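Chitin binding protein (Tectaria macrodonta, PDB 6IF7) probably acts as a copper-dependent lytic polysaccharide monooxygenase of family AA10, binding chitin, and is an insecticidal protein of a fern. Local coordinates at residues A[13-18]-A[40-45]; A[52-57]-A[162-167]; A[95-100]-A[105-110]. One frame throughout, in Å; residues are numbered along the deposited sequence.

Contact 1: A[13-18]-A[40-45]; sequences RCRLEN and YDWNEV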
loop_
_atom_site.group_PDB
_atom_site.type_symbol
_atom_site.label_atom_id
_atom_site.label_comp_id
_atom_site.label_asym_id
_atom_site.label_seq_id
_atom_site.Cartn_x
_atom_site.Cartn_y
_atom_site.Cartn_z
ATOM N N ARG A 13 -6.500 -7.078 -1.293
ATOM C CA ARG A 13 -7.240 -7.925 -0.336
ATOM C C ARG A 13 -8.772 -7.811 -0.479
ATOM O O ARG A 13 -9.477 -8.827 -0.487
ATOM C CB ARG A 13 -6.849 -7.586 1.105
ATOM C CG ARG A 13 -7.594 -8.399 2.169
ATOM C CD ARG A 13 -7.157 -8.069 3.611
ATOM N NE ARG A 13 -6.044 -8.904 4.055
ATOM C CZ ARG A 13 -6.127 -10.190 4.392
ATOM N NH1 ARG A 13 -7.287 -10.831 4.372
ATOM N NH2 ARG A 13 -5.035 -10.845 4.770
ATOM N N CYS A 14 -9.285 -6.582 -0.548
ATOM C CA CYS A 14 -10.730 -6.385 -0.732
ATOM C C CYS A 14 -11.208 -6.986 -2.065
ATOM O O CYS A 14 -12.246 -7.639 -2.099
ATOM C CB CYS A 14 -11.146 -4.921 -0.570
ATOM S SG CYS A 14 -10.916 -4.289 1.115
ATOM N N ARG A 15 -10.419 -6.847 -3.127
ATOM C CA ARG A 15 -10.690 -7.595 -4.364
ATOM C C ARG A 15 -10.832 -9.096 -4.127
ATOM O O ARG A 15 -11.762 -9.716 -4.659
ATOM C CB ARG A 15 -9.595 -7.363 -5.418
ATOM C CG ARG A 15 -9.655 -8.287 -6.629
ATOM C CD ARG A 15 -10.843 -7.944 -7.509
ATOM N NE ARG A 15 -11.076 -8.946 -8.554
ATOM C CZ ARG A 15 -11.800 -10.057 -8.417
ATOM N NH1 ARG A 15 -12.377 -10.380 -7.278
ATOM N NH2 ARG A 15 -11.940 -10.863 -9.447
ATOM N N LEU A 16 -9.896 -9.680 -3.373
ATOM C CA LEU A 16 -9.901 -11.127 -3.132
ATOM C C LEU A 16 -11.006 -11.588 -2.203
ATOM O O LEU A 16 -11.349 -12.758 -2.201
ATOM C CB LEU A 16 -8.539 -11.619 -2.644
ATOM C CG LEU A 16 -7.426 -11.529 -3.687
ATOM C CD1 LEU A 16 -6.133 -12.073 -3.094
ATOM C CD2 LEU A 16 -7.752 -12.284 -4.981
ATOM N N GLU A 17 -11.586 -10.673 -1.437
ATOM C CA GLU A 17 -12.790 -10.987 -0.678
ATOM C C GLU A 17 -14.074 -10.941 -1.525
ATOM O O GLU A 17 -15.129 -11.259 -0.997
ATOM C CB GLU A 17 -12.939 -10.037 0.495
ATOM C CG GLU A 17 -11.838 -10.144 1.517
ATOM C CD GLU A 17 -12.093 -9.247 2.712
ATOM O OE1 GLU A 17 -13.198 -8.671 2.767
ATOM O OE2 GLU A 17 -11.205 -9.120 3.592
ATOM N N ASN A 18 -13.972 -10.568 -2.809
ATOM C CA ASN A 18 -15.104 -10.438 -3.752
ATOM C C ASN A 18 -15.880 -9.112 -3.571
ATOM O O ASN A 18 -16.659 -8.961 -2.619
ATOM C CB ASN A 18 -16.015 -11.688 -3.738
ATOM C CG ASN A 18 -17.287 -11.522 -4.551
ATOM O OD1 ASN A 18 -17.336 -10.829 -5.570
ATOM N ND2 ASN A 18 -18.342 -12.180 -4.082
ATOM N N TYR A 40 -12.262 -4.042 -8.764
ATOM C CA TYR A 40 -11.821 -4.773 -9.935
ATOM C C TYR A 40 -10.651 -4.053 -10.608
ATOM O O TYR A 40 -9.876 -4.697 -11.279
ATOM C CB TYR A 40 -12.962 -4.995 -10.925
ATOM C CG TYR A 40 -14.064 -5.868 -10.375
ATOM C CD1 TYR A 40 -13.813 -7.189 -10.025
ATOM C CD2 TYR A 40 -15.351 -5.367 -10.189
ATOM C CE1 TYR A 40 -14.820 -8.005 -9.532
ATOM C CE2 TYR A 40 -16.365 -6.169 -9.704
ATOM C CZ TYR A 40 -16.087 -7.488 -9.377
ATOM O OH TYR A 40 -17.068 -8.276 -8.846
ATOM N N ASP A 41 -10.533 -2.733 -10.416
ATOM C CA ASP A 41 -9.348 -1.958 -10.824
ATOM C C ASP A 41 -8.328 -1.784 -9.686
ATOM O O ASP A 41 -7.724 -0.699 -9.533
ATOM C CB ASP A 41 -9.761 -0.565 -11.329
ATOM C CG ASP A 41 -10.822 -0.611 -12.418
ATOM O OD1 ASP A 41 -11.017 -1.681 -13.027
ATOM O OD2 ASP A 41 -11.462 0.431 -12.643
ATOM N N TRP A 42 -8.098 -2.856 -8.913
ATOM C CA TRP A 42 -7.178 -2.818 -7.747
ATOM C C TRP A 42 -5.733 -2.497 -8.153
ATOM O O TRP A 42 -4.927 -2.002 -7.336
ATOM C CB TRP A 42 -7.220 -4.136 -6.942
ATOM C CG TRP A 42 -6.819 -5.319 -7.754
ATOM C CD1 TRP A 42 -7.641 -6.126 -8.470
ATOM C CD2 TRP A 42 -5.492 -5.788 -7.988
ATOM N NE1 TRP A 42 -6.914 -7.099 -9.119
ATOM C CE2 TRP A 42 -5.587 -6.908 -8.843
ATOM C CE3 TRP A 42 -4.230 -5.392 -7.538
ATOM C CZ2 TRP A 42 -4.471 -7.625 -9.262
ATOM C CZ3 TRP A 42 -3.111 -6.128 -7.947
ATOM C CH2 TRP A 42 -3.240 -7.219 -8.794
ATOM N N ASN A 43 -5.414 -2.779 -9.412
ATOM C CA ASN A 43 -4.056 -2.609 -9.924
ATOM C C ASN A 43 -3.735 -1.210 -10.450
ATOM O O ASN A 43 -2.649 -0.986 -11.001
ATOM C CB ASN A 43 -3.779 -3.670 -11.010
ATOM C CG ASN A 43 -4.695 -3.533 -12.223
ATOM O OD1 ASN A 43 -5.662 -2.778 -12.213
ATOM N ND2 ASN A 43 -4.391 -4.284 -13.271
ATOM N N GLU A 44 -4.669 -0.275 -10.287
ATOM C CA GLU A 44 -4.538 1.033 -10.882
ATOM C C GLU A 44 -4.854 2.142 -9.874
ATOM O O GLU A 44 -5.575 3.093 -10.186
ATOM C CB GLU A 44 -5.414 1.129 -12.153
ATOM C CG GLU A 44 -4.958 2.223 -13.100
ATOM C CD GLU A 44 -5.807 2.335 -14.345
ATOM O OE1 GLU A 44 -6.954 2.779 -14.245
ATOM O OE2 GLU A 44 -5.309 1.993 -15.425
ATOM N N VAL A 45 -4.284 2.038 -8.675
ATOM C CA VAL A 45 -4.235 3.181 -7.750
ATOM C C VAL A 45 -3.034 4.047 -8.168
ATOM O O VAL A 45 -1.980 4.064 -7.536
ATOM C CB VAL A 45 -4.183 2.748 -6.274
ATOM C CG1 VAL A 45 -4.262 3.957 -5.365
ATOM C CG2 VAL A 45 -5.319 1.761 -5.975
HETATM O O HOH W 1 -10.048 -7.631 -10.883
#
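Arg15, near the end of helix 10-16, meets Tyr40 and Trp42 within the largely helical region between strands 2-6 and 46-47, consistent with the L2 region of AA10 enzymes. Its CG lies opposite the backbone N (chi1 169°) and the chain bends at chi2 (71°), a shape that leads CG past Trp42 and the guanidinium to Tyr40. The closest apolar approach is from Arg15 CG to Trp42 CD1, 3.5 Å. Beyond the bend, Tyr40 CE1 sits 3.8 Å above the plane of the Arg15 guanidinium, over its centre, with ring and guanidinium planes inclined at 72°. A single water bridges the two segments: it accepts from Arg15 NE at 2.9 Å, in the guanidinium plane, and donates to Tyr40 O at 3.0 Å. The outer polar ends turn to a shared neighbour: Tyr40 OH bonds to Glu20 OE2 and Asn18 OD1 to Glu20 N. Trp42 also meets the ring of Tyr12. With no direct hydrogen bond across the contact, cohesion rests on van der Waals contact and one water, which serves a carbonyl at the end of helix 36-40, where the negative end of the helix dipole would probably favour the guanidinium's positive charge.

Contact 2: A[52-57]-A[162-167]; sequences GRHREL and YVIWQR. With SO4 (sulfate ion), chain E.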
loop_
_atom_site.group_PDB
_atom_site.type_symbol
_atom_site.label_atom_id
_atom_site.label_comp_id
_atom_site.label_asym_id
_atom_site.label_seq_id
_atom_site.Cartn_x
_atom_site.Cartn_y
_atom_site.Cartn_z
ATOM N N GLY A 52 7.304 11.886 -9.420
ATOM C CA GLY A 52 7.954 11.943 -8.118
ATOM C C GLY A 52 7.386 12.922 -7.104
ATOM O O GLY A 52 7.904 13.024 -5.992
ATOM N N ARG A 53 6.302 13.613 -7.454
ATOM C CA ARG A 53 5.756 14.703 -6.644
ATOM C C ARG A 53 4.620 14.200 -5.750
ATOM O O ARG A 53 3.519 14.742 -5.740
ATOM C CB ARG A 53 5.264 15.833 -7.556
ATOM C CG ARG A 53 6.346 16.396 -8.471
ATOM C CD ARG A 53 5.764 17.363 -9.480
ATOM N NE ARG A 53 4.899 16.663 -10.428
ATOM C CZ ARG A 53 3.792 17.157 -10.978
ATOM N NH1 ARG A 53 3.353 18.373 -10.666
ATOM N NH2 ARG A 53 3.091 16.408 -11.833
ATOM N N HIS A 54 4.929 13.196 -4.946
ATOM C CA HIS A 54 3.915 12.435 -4.198
ATOM C C HIS A 54 3.272 13.305 -3.098
ATOM O O HIS A 54 2.053 13.450 -3.014
ATOM C CB HIS A 54 4.556 11.171 -3.582
ATOM C CG HIS A 54 5.457 10.421 -4.524
ATOM N ND1 HIS A 54 5.037 9.969 -5.757
ATOM C CD2 HIS A 54 6.763 10.065 -4.420
ATOM C CE1 HIS A 54 6.038 9.362 -6.370
ATOM N NE2 HIS A 54 7.098 9.404 -5.582
ATOM N N ARG A 55 4.118 13.934 -2.305
ATOM C CA ARG A 55 3.675 14.733 -1.176
ATOM C C ARG A 55 2.963 16.015 -1.573
ATOM O O ARG A 55 2.188 16.549 -0.810
ATOM C CB ARG A 55 4.865 15.031 -0.282
ATOM C CG ARG A 55 5.460 13.760 0.319
ATOM C CD ARG A 55 6.854 13.988 0.850
ATOM N NE ARG A 55 7.403 12.749 1.398
ATOM C CZ ARG A 55 7.865 11.725 0.680
ATOM N NH1 ARG A 55 7.859 11.726 -0.658
ATOM N NH2 ARG A 55 8.347 10.670 1.311
ATOM N N GLU A 56 3.247 16.485 -2.773
ATOM C CA GLU A 56 2.637 17.666 -3.360
ATOM C C GLU A 56 1.243 17.346 -3.903
ATOM O O GLU A 56 0.316 18.144 -3.736
ATOM C CB GLU A 56 3.573 18.164 -4.476
ATOM C CG GLU A 56 3.152 19.392 -5.285
ATOM C CD GLU A 56 4.143 19.701 -6.419
ATOM O OE1 GLU A 56 5.364 19.467 -6.257
ATOM O OE2 GLU A 56 3.709 20.164 -7.489
ATOM N N LEU A 57 1.090 16.184 -4.539
ATOM C CA LEU A 57 -0.155 15.808 -5.218
ATOM C C LEU A 57 -1.122 15.003 -4.351
ATOM O O LEU A 57 -2.266 14.831 -4.710
ATOM C CB LEU A 57 0.166 14.997 -6.481
ATOM C CG LEU A 57 0.940 15.707 -7.610
ATOM C CD1 LEU A 57 1.364 14.698 -8.667
ATOM C CD2 LEU A 57 0.126 16.834 -8.253
ATOM N N TYR A 162 3.501 1.782 3.455
ATOM C CA TYR A 162 3.148 2.541 2.274
ATOM C C TYR A 162 4.240 2.314 1.230
ATOM O O TYR A 162 5.436 2.550 1.484
ATOM C CB TYR A 162 3.048 4.014 2.605
ATOM C CG TYR A 162 2.299 4.873 1.596
ATOM C CD1 TYR A 162 0.969 4.608 1.269
ATOM C CD2 TYR A 162 2.898 5.993 1.029
ATOM C CE1 TYR A 162 0.265 5.416 0.375
ATOM C CE2 TYR A 162 2.204 6.817 0.149
ATOM C CZ TYR A 162 0.895 6.530 -0.188
ATOM O OH TYR A 162 0.222 7.359 -1.070
ATOM N N VAL A 163 3.821 1.812 0.074
ATOM C CA VAL A 163 4.730 1.539 -1.030
ATOM C C VAL A 163 4.362 2.441 -2.195
ATOM O O VAL A 163 3.199 2.475 -2.639
ATOM C CB VAL A 163 4.734 0.043 -1.396
ATOM C CG1 VAL A 163 5.737 -0.261 -2.504
ATOM C CG2 VAL A 163 5.090 -0.751 -0.154
ATOM N N ILE A 164 5.366 3.190 -2.658
ATOM C CA ILE A 164 5.261 4.029 -3.832
ATOM C C ILE A 164 6.099 3.393 -4.950
ATOM O O ILE A 164 7.304 3.184 -4.781
ATOM C CB ILE A 164 5.792 5.457 -3.535
ATOM C CG1 ILE A 164 5.052 6.073 -2.359
ATOM C CG2 ILE A 164 5.663 6.336 -4.770
ATOM C CD1 ILE A 164 5.713 7.308 -1.769
ATOM N N TRP A 165 5.470 3.087 -6.083
ATOM C CA TRP A 165 6.156 2.528 -7.271
ATOM C C TRP A 165 6.243 3.622 -8.328
ATOM O O TRP A 165 5.253 3.900 -9.011
ATOM C CB TRP A 165 5.371 1.314 -7.798
ATOM C CG TRP A 165 5.972 0.546 -8.968
ATOM C CD1 TRP A 165 7.279 0.508 -9.346
ATOM C CD2 TRP A 165 5.274 -0.363 -9.847
ATOM N NE1 TRP A 165 7.435 -0.332 -10.431
ATOM C CE2 TRP A 165 6.219 -0.882 -10.749
ATOM C CE3 TRP A 165 3.926 -0.761 -9.971
ATOM C CZ2 TRP A 165 5.875 -1.802 -11.763
ATOM C CZ3 TRP A 165 3.583 -1.658 -10.979
ATOM C CH2 TRP A 165 4.556 -2.178 -11.859
ATOM N N GLN A 166 7.408 4.268 -8.436
ATOM C CA GLN A 166 7.639 5.335 -9.430
ATOM C C GLN A 166 8.292 4.733 -10.695
ATOM O O GLN A 166 9.357 4.122 -10.629
ATOM C CB GLN A 166 8.509 6.453 -8.816
ATOM C CG GLN A 166 8.845 7.632 -9.737
ATOM C CD GLN A 166 7.626 8.406 -10.254
ATOM O OE1 GLN A 166 7.013 9.184 -9.531
ATOM N NE2 GLN A 166 7.292 8.208 -11.517
ATOM N N ARG A 167 7.636 4.886 -11.840
ATOM C CA ARG A 167 8.227 4.461 -13.119
ATOM C C ARG A 167 9.368 5.363 -13.540
ATOM O O ARG A 167 9.366 6.541 -13.209
ATOM C CB ARG A 167 7.178 4.426 -14.225
ATOM C CG ARG A 167 6.263 3.243 -14.055
ATOM C CD ARG A 167 5.142 3.277 -15.042
ATOM N NE ARG A 167 5.625 3.111 -16.403
ATOM C CZ ARG A 167 4.834 2.967 -17.459
ATOM N NH1 ARG A 167 3.517 2.956 -17.336
ATOM N NH2 ARG A 167 5.379 2.828 -18.655
HETATM S S SO4 E . 2.042 1.599 -20.277
HETATM O O1 SO4 E . 1.139 1.029 -21.305
HETATM O O2 SO4 E . 1.994 3.086 -20.363
HETATM O O3 SO4 E . 3.434 1.113 -20.492
HETATM O O4 SO4 E . 1.579 1.146 -18.945
#
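The imidazole of His54 has a neighbour on each face: Ile164 CG2 lies over one, and Gly52 O lies 3.5 Å above the opposite one, offset toward the rim. The methyl makes a CH-pi contact, with Ile164 CG2 at 3.6 Å from the centroid of the His54 ring, displaced a little toward CE1 and NE2. Gln166 adds a third neighbour, its OE1 standing 3.3 Å from His54 CE1, with amide and ring planes tilted by 22°. Because CE1 sits between two nitrogens, its C-H is probably polarised toward that oxygen. His54 ND1 is bonded to Tyr175 OH, which helps fix the rotation of the ring. This is where the short helix 54-57 and the turn before it lie against strand 159-167, a strand of the LPMO beta-sandwich with 105-111 and 173-182 as its neighbours. The turn is an inverse gamma turn centred on Arg53, preceded by Gly52 with positive phi. Gly52 N donates to Gln166 OE1 at 2.7 Å, a bent bond reaching the oxygen from 52° out of the carbonyl plane. A bend at chi2 (61°) of Gln166 brings OE1 to that nitrogen, and the other amide end is held too: Gln166 NE2 gives a nearly straight bond to Arg167 O at 3.2 Å, on a lone pair in the carbonyl plane. Arg167 NH2 donates to O3 of a sulfate, probably from the crystallisation liquor, at 3.2 Å, the NH1 bonds to the same ion being weak, while sulfate O2 lies in the guanidinium plane at its edge. The same guanidinium is salt-bridged to Asp169 and Glu172.

Contact 3: A[95-100]-A[105-110]; sequences FRYIAT and GFFEFY. With NAG (2-acetamido-2-deoxy-beta-D-glucopyranose), chain B; NAG (2-acetamido-2-deoxy-beta-D-glucopyranose), chain C.
Strands 95-99 and 105-111 face each other from different sheets of the LPMO beta-sandwich, with Tyr97 CA 9.4 Å from Phe107 CA and Phe95 paired with Phe109 farther along. Two T-shaped pairs bridge the strands. Phe107 turns its edge to Tyr97, its CE2 3.4 Å above the plane of the Tyr97 ring, over the centre, with the planes 58° apart. Likewise the edge of Phe109 meets the face of Phe95, Phe109 CE2 lying 4.0 Å from Phe95 CD1. Trp165 of strand 159-167 stacks on Phe107 and meets Tyr97.

Phe106, Glu108 and Tyr110, on the other side of the strand, line a glycan consistent with N-linkage at Asn134 (Asn-Val-Thr). With CG between its backbone N and carbonyl carbon (chi1 63°), Phe106 presents a face to the chain B N-acetylglucosamine, whose C5 lies 3.7 Å above the ring centre, while Phe106 CE2 comes within 3.9 Å of acetamide C7 of the chain C sugar. With an alanine here, the first sugar would probably lose its apolar platform and the second its acetamide contact. N2 of the chain B sugar gives Glu108 OE2 a nearly straight bond of 2.8 Å, and Tyr110 OH donates to Glu108 OE1 at 2.6 Å from above the carboxylate plane.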
loop_
_atom_site.group_PDB
_atom_site.type_symbol
_atom_site.label_atom_id
_atom_site.label_comp_id
_atom_site.label_asym_id
_atom_site.label_seq_id
_atom_site.Cartn_x
_atom_site.Cartn_y
_atom_site.Cartn_z
ATOM N N PHE A 95 8.854 -9.971 0.963
ATOM C CA PHE A 95 8.026 -8.917 0.380
ATOM C C PHE A 95 7.735 -9.238 -1.094
ATOM O O PHE A 95 8.659 -9.594 -1.873
ATOM C CB PHE A 95 8.646 -7.520 0.474
ATOM C CG PHE A 95 8.916 -7.047 1.875
ATOM C CD1 PHE A 95 7.897 -6.516 2.660
ATOM C CD2 PHE A 95 10.215 -7.110 2.409
ATOM C CE1 PHE A 95 8.146 -6.063 3.949
ATOM C CE2 PHE A 95 10.473 -6.659 3.692
ATOM C CZ PHE A 95 9.439 -6.141 4.457
ATOM N N ARG A 96 6.455 -9.097 -1.469
ATOM C CA ARG A 96 6.013 -9.345 -2.851
ATOM C C ARG A 96 5.098 -8.233 -3.305
ATOM O O ARG A 96 4.227 -7.830 -2.555
ATOM C CB ARG A 96 5.271 -10.670 -2.955
ATOM C CG ARG A 96 6.044 -11.877 -2.445
ATOM C CD ARG A 96 7.141 -12.294 -3.396
ATOM N NE ARG A 96 7.849 -13.477 -2.887
ATOM C CZ ARG A 96 9.002 -13.485 -2.194
ATOM N NH1 ARG A 96 9.677 -12.364 -1.886
ATOM N NH2 ARG A 96 9.512 -14.653 -1.817
ATOM N N TYR A 97 5.321 -7.744 -4.531
ATOM C CA TYR A 97 4.459 -6.757 -5.207
ATOM C C TYR A 97 3.988 -7.427 -6.482
ATOM O O TYR A 97 4.798 -7.687 -7.399
ATOM C CB TYR A 97 5.240 -5.473 -5.550
ATOM C CG TYR A 97 4.375 -4.311 -6.026
ATOM C CD1 TYR A 97 3.809 -4.280 -7.303
ATOM C CD2 TYR A 97 4.125 -3.236 -5.186
ATOM C CE1 TYR A 97 3.017 -3.227 -7.701
ATOM C CE2 TYR A 97 3.344 -2.180 -5.585
ATOM C CZ TYR A 97 2.791 -2.180 -6.830
ATOM O OH TYR A 97 2.027 -1.085 -7.168
ATOM N N ILE A 98 2.688 -7.704 -6.543
ATOM C CA ILE A 98 2.103 -8.386 -7.705
ATOM C C ILE A 98 1.904 -7.363 -8.823
ATOM O O ILE A 98 1.310 -6.283 -8.618
ATOM C CB ILE A 98 0.792 -9.179 -7.401
ATOM C CG1 ILE A 98 0.265 -9.872 -8.686
ATOM C CG2 ILE A 98 -0.314 -8.299 -6.825
ATOM C CD1 ILE A 98 -0.798 -10.927 -8.433
ATOM N N ALA A 99 2.439 -7.706 -9.988
ATOM C CA ALA A 99 2.392 -6.841 -11.149
ATOM C C ALA A 99 1.608 -7.562 -12.244
ATOM O O ALA A 99 2.056 -8.576 -12.766
ATOM C CB ALA A 99 3.799 -6.495 -11.613
ATOM N N THR A 100 0.414 -7.042 -12.553
ATOM C CA THR A 100 -0.361 -7.461 -13.730
ATOM C C THR A 100 0.355 -7.031 -15.030
ATOM O O THR A 100 0.220 -7.680 -16.054
ATOM C CB THR A 100 -1.796 -6.880 -13.711
ATOM O OG1 THR A 100 -1.737 -5.453 -13.707
ATOM C CG2 THR A 100 -2.548 -7.326 -12.471
ATOM N N GLY A 105 10.848 0.758 -13.138
ATOM C CA GLY A 105 10.586 1.673 -12.024
ATOM C C GLY A 105 11.256 1.237 -10.737
ATOM O O GLY A 105 11.928 0.210 -10.685
ATOM N N PHE A 106 11.065 2.039 -9.701
ATOM C CA PHE A 106 11.608 1.736 -8.372
ATOM C C PHE A 106 10.531 1.829 -7.314
ATOM O O PHE A 106 9.559 2.576 -7.462
ATOM C CB PHE A 106 12.793 2.655 -8.023
ATOM C CG PHE A 106 12.452 4.124 -7.931
ATOM C CD1 PHE A 106 11.999 4.686 -6.731
ATOM C CD2 PHE A 106 12.672 4.970 -9.014
ATOM C CE1 PHE A 106 11.729 6.045 -6.641
ATOM C CE2 PHE A 106 12.409 6.341 -8.923
ATOM C CZ PHE A 106 11.932 6.878 -7.738
ATOM N N PHE A 107 10.732 1.072 -6.249
ATOM C CA PHE A 107 9.786 0.975 -5.163
ATOM C C PHE A 107 10.375 1.568 -3.900
ATOM O O PHE A 107 11.405 1.078 -3.415
ATOM C CB PHE A 107 9.450 -0.490 -4.872
ATOM C CG PHE A 107 8.795 -1.210 -6.014
ATOM C CD1 PHE A 107 9.554 -1.771 -7.036
ATOM C CD2 PHE A 107 7.403 -1.360 -6.059
ATOM C CE1 PHE A 107 8.939 -2.459 -8.087
ATOM C CE2 PHE A 107 6.795 -2.033 -7.108
ATOM C CZ PHE A 107 7.560 -2.586 -8.115
ATOM N N GLU A 108 9.689 2.565 -3.338
ATOM C CA GLU A 108 10.003 3.091 -2.008
ATOM C C GLU A 108 9.034 2.504 -0.975
ATOM O O GLU A 108 7.821 2.573 -1.163
ATOM C CB GLU A 108 9.895 4.618 -2.000
ATOM C CG GLU A 108 10.865 5.347 -2.919
ATOM C CD GLU A 108 10.588 6.848 -3.009
ATOM O OE1 GLU A 108 9.610 7.320 -2.352
ATOM O OE2 GLU A 108 11.375 7.545 -3.711
ATOM N N PHE A 109 9.581 1.921 0.098
ATOM C CA PHE A 109 8.803 1.373 1.225
ATOM C C PHE A 109 8.919 2.278 2.446
ATOM O O PHE A 109 10.010 2.480 2.969
ATOM C CB PHE A 109 9.297 -0.014 1.650
ATOM C CG PHE A 109 8.921 -1.121 0.728
ATOM C CD1 PHE A 109 9.337 -1.127 -0.597
ATOM C CD2 PHE A 109 8.215 -2.219 1.199
ATOM C CE1 PHE A 109 9.035 -2.178 -1.438
ATOM C CE2 PHE A 109 7.897 -3.268 0.356
ATOM C CZ PHE A 109 8.306 -3.246 -0.966
ATOM N N TYR A 110 7.783 2.775 2.921
ATOM C CA TYR A 110 7.722 3.561 4.146
ATOM C C TYR A 110 6.916 2.797 5.160
ATOM O O TYR A 110 5.980 2.078 4.792
ATOM C CB TYR A 110 7.042 4.908 3.898
ATOM C CG TYR A 110 7.799 5.787 2.916
ATOM C CD1 TYR A 110 7.621 5.627 1.525
ATOM C CD2 TYR A 110 8.716 6.765 3.359
ATOM C CE1 TYR A 110 8.310 6.418 0.618
ATOM C CE2 TYR A 110 9.401 7.567 2.449
ATOM C CZ TYR A 110 9.195 7.388 1.077
ATOM O OH TYR A 110 9.849 8.156 0.146
HETATM C C1 NAG B . 14.908 5.951 -4.404
HETATM C C2 NAG B . 15.078 7.437 -4.097
HETATM C C3 NAG B . 14.836 8.211 -5.361
HETATM C C4 NAG B . 15.806 7.777 -6.437
HETATM C C5 NAG B . 15.644 6.290 -6.699
HETATM C C6 NAG B . 16.705 5.814 -7.670
HETATM C C7 NAG B . 14.467 8.301 -1.907
HETATM C C8 NAG B . 13.342 8.750 -1.029
HETATM N N2 NAG B . 14.115 7.893 -3.106
HETATM O O3 NAG B . 15.014 9.613 -5.089
HETATM O O4 NAG B . 15.536 8.535 -7.615
HETATM O O5 NAG B . 15.789 5.582 -5.476
HETATM O O6 NAG B . 16.556 4.404 -7.837
HETATM O O7 NAG B . 15.619 8.324 -1.555
HETATM C C1 NAG C . 16.696 9.131 -8.191
HETATM C C2 NAG C . 16.333 9.695 -9.564
HETATM C C3 NAG C . 17.536 10.374 -10.194
HETATM C C4 NAG C . 18.206 11.332 -9.220
HETATM C C5 NAG C . 18.451 10.694 -7.859
HETATM C C6 NAG C . 19.124 11.734 -6.968
HETATM C C7 NAG C . 14.596 8.757 -11.028
HETATM C C8 NAG C . 14.251 7.726 -12.054
HETATM N N2 NAG C . 15.828 8.688 -10.486
HETATM O O3 NAG C . 17.057 11.138 -11.284
HETATM O O4 NAG C . 19.454 11.771 -9.745
HETATM O O5 NAG C . 17.189 10.196 -7.376
HETATM O O6 NAG C . 18.990 11.384 -5.611
HETATM O O7 NAG C . 13.774 9.614 -10.750
#

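From the N terminus, contact 1 comes first, closing a loop of 21 residues, mostly helical. Contact 2 then opens and closes only at 162-167, spanning 104 residues; contact 3, whose two strands are separated by just four residues, falls wholly within that span. No contacts cross. Contact 3 joins the two sheets of the sandwich, while contact 2 fastens a short helix to strand 159-167, which pairs with strand 105-111 through probable hydrogen bonds of Tyr162 O with Tyr110 N and Gln166 O with Phe106 N. Contact 1 reaches contact 3 where Trp42 packs on Ile98 and Thr100 and Asn43 ND2 probably bonds to Thr100 OG1, tying the helical region to the sandwich.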